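Local coordinates for trans-4-hydroxy-L-proline dehydratase (Clostridioides difficile 70-100-2010, PDB 6VXC), which uses a glycyl radical to dehydrate trans-4-hydroxy-L-proline to (S)-1-pyrroline-5-carboxylate in anaerobic hydroxyproline degradation, at residues R412-S417 with P424-T429. Sequence-based numbering, arbitrary orientation.
Sequences RACEIS and PAFYNT
The Phe-426 ring meets the helix with its outer atoms: Ser-417 OG sits at the edge near the ring plane, 4.1 Å from CE1, while Ala-413 and Cys-414 approach obliquely. Ala-413 CB comes to 3.6 Å from Phe-426 CE2. Cys-414 SG makes a sulfur-aromatic contact, 4.8 Å from the ring centroid and 52° off the ring normal. The CB of Phe-426 points toward the helix, and CG anti to the carbonyl carbon (chi1 -56°) carries CE1, CE2 and CZ to it. The Pro-424 ring, which follows a cis peptide bond, packs by its CG on Ala-413 CB (4.0 Å) and by its CD on Ile-416 CG2 (3.9 Å). A water provides the polar link, accepting from Ser-417 OG at 2.7 Å and donating to Pro-424 O at 2.7 Å. The contact, buried throughout, joins the helix and second strand of the beta-alpha-beta unit of strand 396-401, helix 407-418 and strand 426-428; the N-to-C directions of the short helix and strand segments make 142°. Val-399 of strand 396-401 touches both Ala-413 and Phe-426; helix 378-390 packs on Ile-416 and Pro-424, and helix 734-750 on Cys-414, Ser-417 and Phe-426.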
loop_
_atom_site.group_PDB
_atom_site.type_symbol
_atom_site.label_atom_id
_atom_site.label_comp_id
_atom_site.label_asym_id
_atom_site.label_seq_id
_atom_site.Cartn_x
_atom_site.Cartn_y
_atom_site.Cartn_z
ATOM N N ARG A 412 4.784 24.806 2.487
ATOM C CA ARG A 412 3.753 24.416 3.439
ATOM C C ARG A 412 3.811 22.917 3.725
ATOM O O ARG A 412 3.639 22.488 4.874
ATOM C CB ARG A 412 2.380 24.821 2.907
ATOM C CG ARG A 412 1.227 24.409 3.771
ATOM C CD ARG A 412 1.122 25.261 5.023
ATOM N NE ARG A 412 -0.092 24.933 5.767
ATOM C CZ ARG A 412 -0.095 24.300 6.929
ATOM N NH1 ARG A 412 1.061 23.951 7.480
ATOM N NH2 ARG A 412 -1.239 24.019 7.538
ATOM N N ALA A 413 4.031 22.104 2.683
ATOM C CA ALA A 413 4.213 20.668 2.895
ATOM C C ALA A 413 5.450 20.390 3.742
ATOM O O ALA A 413 5.413 19.555 4.654
ATOM C CB ALA A 413 4.313 19.941 1.552
ATOM N N CYS A 414 6.554 21.091 3.473
ATOM C CA CYS A 414 7.735 20.914 4.315
ATOM C C CYS A 414 7.480 21.353 5.752
ATOM O O CYS A 414 8.012 20.740 6.684
ATOM C CB CYS A 414 8.924 21.663 3.733
ATOM S SG CYS A 414 9.537 20.983 2.193
ATOM N N GLU A 415 6.682 22.411 5.957
ATOM C CA GLU A 415 6.326 22.806 7.319
ATOM C C GLU A 415 5.706 21.653 8.085
ATOM O O GLU A 415 6.020 21.435 9.259
ATOM C CB GLU A 415 5.328 23.958 7.319
ATOM C CG GLU A 415 5.865 25.323 7.128
ATOM C CD GLU A 415 4.746 26.352 7.250
ATOM O OE1 GLU A 415 3.858 26.156 8.116
ATOM O OE2 GLU A 415 4.744 27.319 6.456
ATOM N N ILE A 416 4.803 20.920 7.439
ATOM C CA ILE A 416 4.139 19.822 8.116
ATOM C C ILE A 416 5.116 18.671 8.339
ATOM O O ILE A 416 5.186 18.109 9.434
ATOM C CB ILE A 416 2.888 19.387 7.328
ATOM C CG1 ILE A 416 1.917 20.574 7.176
ATOM C CG2 ILE A 416 2.200 18.243 8.019
ATOM C CD1 ILE A 416 0.850 20.383 6.071
ATOM N N SER A 417 5.898 18.323 7.314
ATOM C CA SER A 417 6.867 17.231 7.443
ATOM C C SER A 417 7.841 17.499 8.587
ATOM O O SER A 417 8.146 16.606 9.391
ATOM C CB SER A 417 7.613 17.050 6.113
ATOM O OG SER A 417 8.629 16.057 6.168
ATOM N N PRO A 424 3.649 14.866 5.162
ATOM C CA PRO A 424 3.429 14.134 3.911
ATOM C C PRO A 424 4.735 13.607 3.325
ATOM O O PRO A 424 5.790 14.203 3.565
ATOM C CB PRO A 424 2.848 15.204 2.981
ATOM C CG PRO A 424 3.609 16.468 3.426
ATOM C CD PRO A 424 3.729 16.326 4.941
ATOM N N ALA A 425 4.657 12.520 2.562
ATOM C CA ALA A 425 5.737 12.173 1.664
ATOM C C ALA A 425 5.625 13.033 0.405
ATOM O O ALA A 425 4.567 13.590 0.101
ATOM C CB ALA A 425 5.692 10.691 1.296
ATOM N N PHE A 426 6.717 13.099 -0.344
ATOM C CA PHE A 426 6.811 13.907 -1.552
ATOM C C PHE A 426 7.025 13.000 -2.758
ATOM O O PHE A 426 7.912 12.146 -2.735
ATOM C CB PHE A 426 7.964 14.923 -1.436
ATOM C CG PHE A 426 7.860 15.839 -0.228
ATOM C CD1 PHE A 426 8.323 15.430 1.013
ATOM C CD2 PHE A 426 7.311 17.103 -0.346
ATOM C CE1 PHE A 426 8.229 16.267 2.126
ATOM C CE2 PHE A 426 7.217 17.939 0.752
ATOM C CZ PHE A 426 7.670 17.522 1.996
ATOM N N TYR A 427 6.238 13.206 -3.815
ATOM C CA TYR A 427 6.335 12.446 -5.057
ATOM C C TYR A 427 6.578 13.387 -6.228
ATOM O O TYR A 427 5.999 14.474 -6.285
ATOM C CB TYR A 427 5.057 11.627 -5.340
ATOM C CG TYR A 427 4.670 10.668 -4.244
ATOM C CD1 TYR A 427 5.360 9.472 -4.075
ATOM C CD2 TYR A 427 3.604 10.947 -3.399
ATOM C CE1 TYR A 427 5.027 8.590 -3.063
ATOM C CE2 TYR A 427 3.253 10.077 -2.388
ATOM C CZ TYR A 427 3.970 8.894 -2.224
ATOM O OH TYR A 427 3.611 8.031 -1.226
ATOM N N ASN A 428 7.404 12.941 -7.175
ATOM C CA ASN A 428 7.825 13.737 -8.330
ATOM C C ASN A 428 6.821 13.556 -9.468
ATOM O O ASN A 428 6.793 12.510 -10.125
ATOM C CB ASN A 428 9.232 13.331 -8.761
ATOM C CG ASN A 428 9.752 14.142 -9.937
ATOM O OD1 ASN A 428 9.013 14.893 -10.562
ATOM N ND2 ASN A 428 11.050 14.018 -10.214
ATOM N N THR A 429 6.007 14.585 -9.707
ATOM C CA THR A 429 4.981 14.507 -10.746
ATOM C C THR A 429 5.578 14.185 -12.109
ATOM O O THR A 429 5.019 13.375 -12.863
ATOM C CB THR A 429 4.189 15.815 -10.809
ATOM O OG1 THR A 429 3.455 15.998 -9.593
ATOM C CG2 THR A 429 3.253 15.827 -12.015
HETATM O O HOH W 1 7.986 13.660 5.039
#